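Local coordinates for YfkN protein (Bacillus subtilis subsp. subtilis, PDB 3GVE) that belongs to the calcineurin-like phosphoesterase family and holds a manganese ion and a magnesium ion in one two-metal site, at residues Ile93-Asn97 and Gly124-Ile129; Pro145-Lys151 and Lys162-Ile168; Ile242-Gly248 and Ile275-Pro280. All blocks are in the same frame, centred on the assembly; numbering follows the deposited sequence. Where two conformers were deposited one is given.

Contact 1: Ile93-Asn97 and Gly124-Ile129; sequences ISVMN and GADFPI
With CG lying beside its own backbone N (chi1 -78°), Asn97 reaches from helix 91-98 to the loop 124-129 and uses both ends of its amide. ND2 donates to Gly124 O at 3.0 Å, the acceptor lying in the plane of the amide, and OD1 receives Asp126 N at 2.8 Å in a nearly straight bond. Asparagine suits the place because one short group gives and accepts at once. The carboxylate of Asp126 stacks on the same amide, their planes 5° apart and Asn97 CG 3.4 Å from Asp126 OD2. A water donates to that OD2 and to Asn97 O, adding a water-mediated link to the helix backbone.

Beyond this polar clasp the contact turns to carbon. Phe127 has CG between its backbone N and carbonyl carbon (chi1 51°), which folds the ring back so that Ala125 CB sits over the centre of one face, while CB of selenomethionine Met96 approaches CZ obliquely at 3.6 Å. Ile93 CG2 presses on Ala125 CA at a tight 3.4 Å, the small Gly124 and Ala125 probably letting the helix come near. Ile93 also touches Thr121 of helix 115-123, and Met96 touches Leu40 of helix 40-53. Directional bonds probably help to set the path from helix 115-123 to strand 129-130, and because the two run in opposite senses they also fix which way round the Asn97 amide sits.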
loop_
_atom_site.group_PDB
_atom_site.type_symbol
_atom_site.label_atom_id
_atom_site.label_comp_id
_atom_site.label_asym_id
_atom_site.label_seq_id
_atom_site.Cartn_x
_atom_site.Cartn_y
_atom_site.Cartn_z
ATOM N N ILE A 93 10.051 -13.306 12.735
ATOM C CA ILE A 93 10.628 -13.326 14.072
ATOM C C ILE A 93 12.059 -13.894 14.074
ATOM O O ILE A 93 12.906 -13.398 14.787
ATOM C CB ILE A 93 9.706 -14.066 15.074
ATOM C CG1 ILE A 93 8.343 -13.343 15.185
ATOM C CG2 ILE A 93 10.381 -14.207 16.460
ATOM C CD1 ILE A 93 8.431 -11.871 15.678
ATOM N N SER A 94 12.332 -14.910 13.258
ATOM C CA SER A 94 13.745 -15.386 13.114
ATOM C C SER A 94 14.680 -14.297 12.686
ATOM O O SER A 94 15.813 -14.250 13.170
ATOM C CB SER A 94 13.842 -16.535 12.138
ATOM O OG SER A 94 12.994 -17.609 12.506
ATOM N N VAL A 95 14.235 -13.425 11.783
ATOM C CA VAL A 95 15.083 -12.285 11.383
ATOM C C VAL A 95 15.342 -11.329 12.554
ATOM O O VAL A 95 16.443 -10.875 12.813
ATOM C CB VAL A 95 14.462 -11.499 10.190
ATOM C CG1 VAL A 95 15.239 -10.272 9.878
ATOM C CG2 VAL A 95 14.430 -12.422 8.932
HETATM N N MSE A 96 14.277 -11.020 13.290
HETATM C CA MSE A 96 14.360 -10.121 14.453
HETATM C C MSE A 96 15.292 -10.684 15.551
HETATM O O MSE A 96 16.023 -9.970 16.188
HETATM C CB MSE A 96 12.967 -9.831 15.051
HETATM C CG MSE A 96 11.886 -9.417 14.036
HETATM SE SE MSE A 96 12.370 -8.003 12.776
HETATM C CE MSE A 96 11.848 -6.438 13.847
ATOM N N ASN A 97 15.269 -12.002 15.704
ATOM C CA ASN A 97 16.081 -12.732 16.655
ATOM C C ASN A 97 17.552 -12.605 16.205
ATOM O O ASN A 97 18.456 -12.343 16.978
ATOM C CB ASN A 97 15.684 -14.205 16.745
ATOM C CG ASN A 97 14.407 -14.423 17.585
ATOM O OD1 ASN A 97 13.946 -13.525 18.299
ATOM N ND2 ASN A 97 13.887 -15.619 17.511
ATOM N N GLY A 124 7.992 -17.537 19.667
ATOM C CA GLY A 124 9.298 -17.701 19.067
ATOM C C GLY A 124 10.309 -16.541 19.218
ATOM O O GLY A 124 11.463 -16.713 18.845
ATOM N N ALA A 125 9.850 -15.361 19.708
ATOM C CA ALA A 125 10.756 -14.241 19.879
ATOM C C ALA A 125 11.673 -14.457 21.051
ATOM O O ALA A 125 11.187 -14.844 22.191
ATOM C CB ALA A 125 9.970 -12.985 20.028
ATOM N N ASP A 126 12.937 -14.138 20.888
ATOM C CA ASP A 126 13.911 -14.222 21.959
ATOM C C ASP A 126 13.731 -13.044 22.887
ATOM O O ASP A 126 14.203 -13.061 23.974
ATOM C CB ASP A 126 15.333 -14.182 21.397
ATOM C CG ASP A 126 15.717 -15.419 20.671
ATOM O OD1 ASP A 126 15.118 -16.441 20.839
ATOM O OD2 ASP A 126 16.684 -15.280 19.902
ATOM N N PHE A 127 13.063 -12.014 22.396
ATOM C CA PHE A 127 12.891 -10.759 23.107
ATOM C C PHE A 127 11.426 -10.594 23.493
ATOM O O PHE A 127 10.567 -11.181 22.895
ATOM C CB PHE A 127 13.333 -9.593 22.213
ATOM C CG PHE A 127 12.702 -9.616 20.844
ATOM C CD1 PHE A 127 11.537 -8.930 20.609
ATOM C CD2 PHE A 127 13.250 -10.364 19.815
ATOM C CE1 PHE A 127 10.943 -8.965 19.365
ATOM C CE2 PHE A 127 12.663 -10.415 18.571
ATOM C CZ PHE A 127 11.519 -9.711 18.324
ATOM N N PRO A 128 11.172 -9.759 24.485
ATOM C CA PRO A 128 9.795 -9.505 24.916
ATOM C C PRO A 128 9.009 -8.686 23.890
ATOM O O PRO A 128 9.520 -7.727 23.340
ATOM C CB PRO A 128 9.974 -8.669 26.189
ATOM C CG PRO A 128 11.344 -8.056 26.056
ATOM C CD PRO A 128 12.155 -9.092 25.351
ATOM N N ILE A 129 7.768 -9.084 23.672
ATOM C CA ILE A 129 6.809 -8.337 22.863
ATOM C C ILE A 129 5.719 -7.892 23.834
ATOM O O ILE A 129 5.044 -8.704 24.429
ATOM C CB ILE A 129 6.292 -9.200 21.701
ATOM C CG1 ILE A 129 7.454 -9.462 20.737
ATOM C CG2 ILE A 129 5.170 -8.500 20.977
ATOM C CD1 ILE A 129 7.143 -10.460 19.610
HETATM O O HOH W 1 18.023 -12.795 19.572
#

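Contact 2: Pro145-Lys151 and Lys162-Ile168; sequences PYVINEK and KVKVGYI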
loop_
_atom_site.group_PDB
_atom_site.type_symbol
_atom_site.label_atom_id
_atom_site.label_comp_id
_atom_site.label_asym_id
_atom_site.label_seq_id
_atom_site.Cartn_x
_atom_site.Cartn_y
_atom_site.Cartn_z
ATOM N N PRO A 145 2.427 -6.943 29.785
ATOM C CA PRO A 145 2.165 -5.501 29.712
ATOM C C PRO A 145 3.401 -4.630 29.602
ATOM O O PRO A 145 3.322 -3.543 28.936
ATOM C CB PRO A 145 1.348 -5.197 30.962
ATOM C CG PRO A 145 1.863 -6.196 31.943
ATOM C CD PRO A 145 2.076 -7.504 31.112
ATOM N N TYR A 146 4.501 -5.076 30.163
ATOM C CA TYR A 146 5.745 -4.339 30.133
ATOM C C TYR A 146 6.803 -5.325 30.589
ATOM O O TYR A 146 6.453 -6.376 31.098
ATOM C CB TYR A 146 5.686 -3.116 31.063
ATOM C CG TYR A 146 5.633 -3.472 32.535
ATOM C CD1 TYR A 146 6.788 -3.750 33.238
ATOM C CD2 TYR A 146 4.427 -3.540 33.216
ATOM C CE1 TYR A 146 6.755 -4.088 34.587
ATOM C CE2 TYR A 146 4.390 -3.880 34.568
ATOM C CZ TYR A 146 5.559 -4.149 35.237
ATOM O OH TYR A 146 5.530 -4.491 36.573
ATOM N N VAL A 147 8.050 -4.919 30.373
ATOM C CA VAL A 147 9.212 -5.711 30.901
ATOM C C VAL A 147 10.209 -4.699 31.366
ATOM O O VAL A 147 10.283 -3.576 30.838
ATOM C CB VAL A 147 9.773 -6.678 29.842
ATOM C CG1 VAL A 147 8.760 -7.712 29.433
ATOM C CG2 VAL A 147 10.366 -5.935 28.718
ATOM N N ILE A 148 10.956 -5.083 32.320
ATOM C CA ILE A 148 12.096 -4.326 32.830
ATOM C C ILE A 148 13.345 -5.200 32.832
ATOM O O ILE A 148 13.328 -6.286 33.368
ATOM C CB ILE A 148 11.819 -3.795 34.259
ATOM C CG1 ILE A 148 10.604 -2.885 34.260
ATOM C CG2 ILE A 148 13.011 -3.039 34.799
ATOM C CD1 ILE A 148 10.056 -2.620 35.652
ATOM N N ASN A 149 14.409 -4.711 32.205
ATOM C CA ASN A 149 15.685 -5.413 32.116
ATOM C C ASN A 149 16.753 -4.552 32.753
ATOM O O ASN A 149 16.876 -3.386 32.441
ATOM C CB ASN A 149 16.092 -5.652 30.662
ATOM C CG ASN A 149 15.098 -6.454 29.900
ATOM O OD1 ASN A 149 14.525 -7.380 30.421
ATOM N ND2 ASN A 149 14.888 -6.093 28.645
ATOM N N GLU A 150 17.515 -5.141 33.660
ATOM C CA GLU A 150 18.643 -4.444 34.232
ATOM C C GLU A 150 19.810 -4.560 33.257
ATOM O O GLU A 150 20.276 -5.643 32.966
ATOM C CB GLU A 150 19.019 -5.012 35.594
ATOM C CG GLU A 150 20.110 -4.198 36.271
ATOM C CD GLU A 150 20.417 -4.685 37.670
ATOM O OE1 GLU A 150 20.261 -3.897 38.608
ATOM O OE2 GLU A 150 20.819 -5.846 37.807
ATOM N N LYS A 151 20.245 -3.419 32.747
ATOM C CA LYS A 151 21.320 -3.348 31.773
ATOM C C LYS A 151 22.605 -2.840 32.424
ATOM O O LYS A 151 22.552 -1.923 33.218
ATOM C CB LYS A 151 20.932 -2.372 30.649
ATOM C CG LYS A 151 19.623 -2.668 29.958
ATOM C CD LYS A 151 19.581 -4.086 29.470
ATOM C CE LYS A 151 20.251 -4.227 28.156
ATOM N NZ LYS A 151 20.123 -5.638 27.709
ATOM N N LYS A 162 24.493 0.097 36.367
ATOM C CA LYS A 162 23.305 -0.726 36.212
ATOM C C LYS A 162 22.103 0.183 36.110
ATOM O O LYS A 162 21.843 0.961 36.993
ATOM C CB LYS A 162 23.184 -1.682 37.388
ATOM C CG LYS A 162 24.300 -2.695 37.356
ATOM C CD LYS A 162 24.065 -3.825 38.271
ATOM C CE LYS A 162 24.757 -5.048 37.736
ATOM N NZ LYS A 162 26.220 -4.890 37.799
ATOM N N VAL A 163 21.402 0.075 34.988
ATOM C CA VAL A 163 20.231 0.886 34.687
ATOM C C VAL A 163 19.074 -0.034 34.288
ATOM O O VAL A 163 19.225 -0.862 33.413
ATOM C CB VAL A 163 20.533 1.884 33.543
ATOM C CG1 VAL A 163 19.310 2.753 33.233
ATOM C CG2 VAL A 163 21.747 2.744 33.909
ATOM N N LYS A 164 17.940 0.101 34.962
ATOM C CA LYS A 164 16.766 -0.762 34.646
ATOM C C LYS A 164 15.922 -0.052 33.582
ATOM O O LYS A 164 15.452 1.036 33.782
ATOM C CB LYS A 164 15.973 -1.020 35.865
ATOM C CG LYS A 164 16.474 -2.139 36.724
ATOM C CD LYS A 164 15.587 -2.366 37.991
ATOM C CE LYS A 164 16.307 -3.361 38.948
ATOM N NZ LYS A 164 15.256 -3.919 39.816
ATOM N N VAL A 165 15.860 -0.698 32.422
ATOM C CA VAL A 165 15.102 -0.181 31.271
ATOM C C VAL A 165 13.817 -0.949 31.156
ATOM O O VAL A 165 13.808 -2.196 31.088
ATOM C CB VAL A 165 15.924 -0.332 29.985
ATOM C CG1 VAL A 165 15.209 0.268 28.758
ATOM C CG2 VAL A 165 17.274 0.410 30.162
ATOM N N GLY A 166 12.733 -0.230 31.081
ATOM C CA GLY A 166 11.409 -0.784 30.895
ATOM C C GLY A 166 10.840 -0.534 29.508
ATOM O O GLY A 166 11.094 0.555 28.942
ATOM N N TYR A 167 10.102 -1.470 28.967
ATOM C CA TYR A 167 9.414 -1.258 27.713
ATOM C C TYR A 167 7.936 -1.466 27.966
ATOM O O TYR A 167 7.544 -2.427 28.603
ATOM C CB TYR A 167 9.886 -2.264 26.669
ATOM C CG TYR A 167 11.388 -2.277 26.430
ATOM C CD1 TYR A 167 11.978 -1.465 25.472
ATOM C CD2 TYR A 167 12.207 -3.126 27.162
ATOM C CE1 TYR A 167 13.352 -1.495 25.264
ATOM C CE2 TYR A 167 13.571 -3.168 26.949
ATOM C CZ TYR A 167 14.137 -2.355 26.000
ATOM O OH TYR A 167 15.499 -2.411 25.796
ATOM N N ILE A 168 7.136 -0.569 27.417
ATOM C CA ILE A 168 5.683 -0.678 27.446
ATOM C C ILE A 168 5.178 -0.416 26.034
ATOM O O ILE A 168 5.746 0.379 25.316
ATOM C CB ILE A 168 5.057 0.330 28.458
ATOM C CG1 ILE A 168 3.537 0.131 28.576
ATOM C CG2 ILE A 168 5.408 1.789 28.104
ATOM C CD1 ILE A 168 2.892 0.898 29.763
#
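Val147, Asn149 and Lys151 pair with Tyr167, Val165 and Val163 through six backbone hydrogen bonds, two to each antiparallel hydrogen-bonded pair. Tyr167 N to Val147 O is 2.8 Å, its return bond from Val147 N to Tyr167 O a longer 3.1 Å. In the non-hydrogen-bonded pairs between them the alpha carbons come closer together than in the hydrogen-bonded ones and make CA-H...O contacts: Gly166 CA lies 3.0 Å from Val147 O.

On the face carrying Ile148, Glu150 and Lys164, branch CG2 of Ile148 meets Lys164 CB at 3.7 Å. Gly166 has no side chain opposite Ile148, whose CG1 packs over Gly166 CA instead. Glu150, with CG anti to its backbone N (chi1 -174°), stretches across the aliphatic part of Lys162, its CD 3.8 Å from Lys162 CD. The charged ends do not meet; even the nearer lysine, Lys164, keeps NZ 5.1 Å from Glu150 OE1, and at so exposed a spot any attraction is probably weak and screened.

These strands form the beta hairpin 146-154/160-170 in the mixed sheet of the calcineurin-like fold. On the other face Val147 CG2, in one of two conformers, comes to the edge of the Tyr167 ring, 3.7 Å from Tyr167 CD2. Lys151 CG packs at 3.9 Å on Val165 CG2, a long aliphatic chain covering a buried beta-branched residue.

Farther out, strand 160-170 is bonded along its other edge to the parallel strand 210-215, through Lys164, Gly166 and Ile168. Leu58 of strand 57-61 touches Lys151, Val165 and Tyr167, whereas Thr199 and Met203 of helix 192-205 cover Tyr146 and Ile168 on the face of Ile148.

Contact 3: Ile242-Gly248 and Ile275-Pro280; sequences IDAIISG and IPVVMP
Ile246 and Val278 lie side by side on one face of a parallel strand pair, pointing the same way, with Ile246 CD1 3.8 Å from Val278 CG2. Val278 has CG1 beside its backbone N (chi1 -63°), which leaves CG2 between N and the carbonyl carbon, where it meets the isoleucine tip. On the reverse face Ile245 sets CG1 beside its backbone N (chi1 -60°) and is extended at chi2. Its side chain crosses that of Ile275 obliquely, Ile245 CD1 4.0 Å from Ile275 CG2, and its CB meets Val277 CG2. Beta-branched residues suit extended strands, and their methyls pack well in a buried interior.

The frame beneath is made by three hydrogen bonds, of which Ser247 N to Val278 O is the shortest at 2.8 Å; Ile245 N to Pro276 O and Val278 N to Ile245 O are longer. Pro276 has no N-H to offer, and its ring carbon CD rests 3.2 Å from Asp243 O. Selenomethionine Met279, extended as far as SE and bent only at its end, brings CE to 3.5 Å from Gly248 O. That glycine immediately precedes the magnesium ligand His249, so strand 244-247 leads directly into the metal site.

Strand 244-247 is central, its other edge bonded to parallel strand 210-215, to which helix 232-238 connects it in a beta-alpha-beta crossover. Ala236 and Val232 of that helix cover Ile245 and Val277, while Ile290 of strand 286-297 packs on Ala244, Pro276 and Val278.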
loop_
_atom_site.group_PDB
_atom_site.type_symbol
_atom_site.label_atom_id
_atom_site.label_comp_id
_atom_site.label_asym_id
_atom_site.label_seq_id
_atom_site.Cartn_x
_atom_site.Cartn_y
_atom_site.Cartn_z
ATOM N N ILE A 242 7.507 8.629 31.105
ATOM C CA ILE A 242 8.013 8.084 29.848
ATOM C C ILE A 242 9.209 8.913 29.415
ATOM O O ILE A 242 9.138 10.126 29.322
ATOM C CB ILE A 242 6.953 8.125 28.739
ATOM C CG1 ILE A 242 5.761 7.246 29.122
ATOM C CG2 ILE A 242 7.568 7.679 27.405
ATOM C CD1 ILE A 242 4.544 7.347 28.175
ATOM N N ASP A 243 10.312 8.234 29.157
ATOM C CA ASP A 243 11.551 8.894 28.758
ATOM C C ASP A 243 11.809 8.960 27.254
ATOM O O ASP A 243 12.614 9.749 26.812
ATOM C CB ASP A 243 12.734 8.234 29.453
ATOM C CG ASP A 243 12.585 8.274 30.960
ATOM O OD1 ASP A 243 12.529 9.381 31.521
ATOM O OD2 ASP A 243 12.475 7.209 31.564
ATOM N N ALA A 244 11.133 8.104 26.491
ATOM C CA ALA A 244 11.305 8.050 25.036
ATOM C C ALA A 244 10.078 7.408 24.435
ATOM O O ALA A 244 9.543 6.485 25.006
ATOM C CB ALA A 244 12.535 7.232 24.698
ATOM N N ILE A 245 9.675 7.902 23.269
ATOM C CA ILE A 245 8.514 7.375 22.555
ATOM C C ILE A 245 8.870 7.020 21.117
ATOM O O ILE A 245 9.361 7.844 20.368
ATOM C CB ILE A 245 7.340 8.385 22.541
ATOM C CG1 ILE A 245 6.905 8.713 23.974
ATOM C CG2 ILE A 245 6.166 7.821 21.739
ATOM C CD1 ILE A 245 5.964 9.953 24.072
ATOM N N ILE A 246 8.603 5.776 20.755
ATOM C CA ILE A 246 8.637 5.349 19.368
ATOM C C ILE A 246 7.189 5.418 18.855
ATOM O O ILE A 246 6.291 4.863 19.468
ATOM C CB ILE A 246 9.171 3.912 19.216
ATOM C CG1 ILE A 246 10.457 3.682 20.033
ATOM C CG2 ILE A 246 9.375 3.572 17.739
ATOM C CD1 ILE A 246 11.535 4.711 19.822
ATOM N N SER A 247 6.996 6.104 17.735
ATOM C CA SER A 247 5.688 6.296 17.155
ATOM C C SER A 247 5.694 5.633 15.791
ATOM O O SER A 247 6.705 5.414 15.183
ATOM C CB SER A 247 5.399 7.800 17.052
ATOM O OG SER A 247 4.161 8.089 16.431
ATOM N N GLY A 248 4.509 5.317 15.333
ATOM C CA GLY A 248 4.284 4.696 14.030
ATOM C C GLY A 248 2.846 4.917 13.561
ATOM O O GLY A 248 2.274 5.965 13.802
ATOM N N ILE A 275 10.071 15.223 25.547
ATOM C CA ILE A 275 10.372 13.796 25.424
ATOM C C ILE A 275 10.737 13.489 23.983
ATOM O O ILE A 275 10.007 13.886 23.097
ATOM C CB ILE A 275 9.136 12.967 25.816
ATOM C CG1 ILE A 275 8.783 13.233 27.287
ATOM C CG2 ILE A 275 9.357 11.471 25.578
ATOM C CD1 ILE A 275 7.446 12.654 27.726
ATOM N N PRO A 276 11.843 12.786 23.742
ATOM C CA PRO A 276 12.194 12.462 22.354
ATOM C C PRO A 276 11.190 11.472 21.760
ATOM O O PRO A 276 10.763 10.528 22.421
ATOM C CB PRO A 276 13.591 11.834 22.474
ATOM C CG PRO A 276 13.674 11.319 23.851
ATOM C CD PRO A 276 12.801 12.206 24.706
ATOM N N VAL A 277 10.831 11.738 20.513
ATOM C CA VAL A 277 9.880 10.940 19.761
ATOM C C VAL A 277 10.433 10.738 18.363
ATOM O O VAL A 277 10.940 11.664 17.765
ATOM C CB VAL A 277 8.538 11.691 19.616
ATOM C CG1 VAL A 277 7.541 10.877 18.775
ATOM C CG2 VAL A 277 7.960 12.021 20.996
ATOM N N VAL A 278 10.313 9.527 17.853
ATOM C CA VAL A 278 10.679 9.273 16.463
ATOM C C VAL A 278 9.588 8.468 15.769
ATOM O O VAL A 278 8.952 7.620 16.373
ATOM C CB VAL A 278 12.063 8.561 16.337
ATOM C CG1 VAL A 278 13.167 9.469 16.904
ATOM C CG2 VAL A 278 12.055 7.190 17.022
HETATM N N MSE A 279 9.407 8.746 14.487
HETATM C CA MSE A 279 8.494 7.988 13.635
HETATM C C MSE A 279 9.213 7.757 12.311
HETATM O O MSE A 279 9.261 8.629 11.444
HETATM C CB MSE A 279 7.172 8.729 13.394
HETATM C CG MSE A 279 6.224 7.959 12.461
HETATM SE SE MSE A 279 4.690 9.006 11.901
HETATM C CE MSE A 279 3.774 9.133 13.589
ATOM N N PRO A 280 9.785 6.572 12.175
ATOM C CA PRO A 280 10.628 6.287 11.011
ATOM C C PRO A 280 9.887 5.674 9.824
ATOM O O PRO A 280 10.190 4.600 9.367
ATOM C CB PRO A 280 11.673 5.326 11.577
ATOM C CG PRO A 280 10.950 4.591 12.637
ATOM C CD PRO A 280 10.042 5.621 13.276
#

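Contacts 2 and 3 belong to the same mixed sheet, with strand 210-215 lying between them, and their centres are 16 Å apart. Contact 3 is its buried parallel part: its side-chain contacts are largely aliphatic, and it leads to the metals. Contact 2 is antiparallel and only partly buried, so lysines and a glutamate share it with buried valines, Lys151 even on the valines' own face. Contact 1, which joins a helix to a loop instead of two strands, is partly buried too, and relies on a side-chain amide where the other two rely on backbone pairing. It adjoins contact 2 through Pro128 and Val147, but lies across the chain's centre from contact 3.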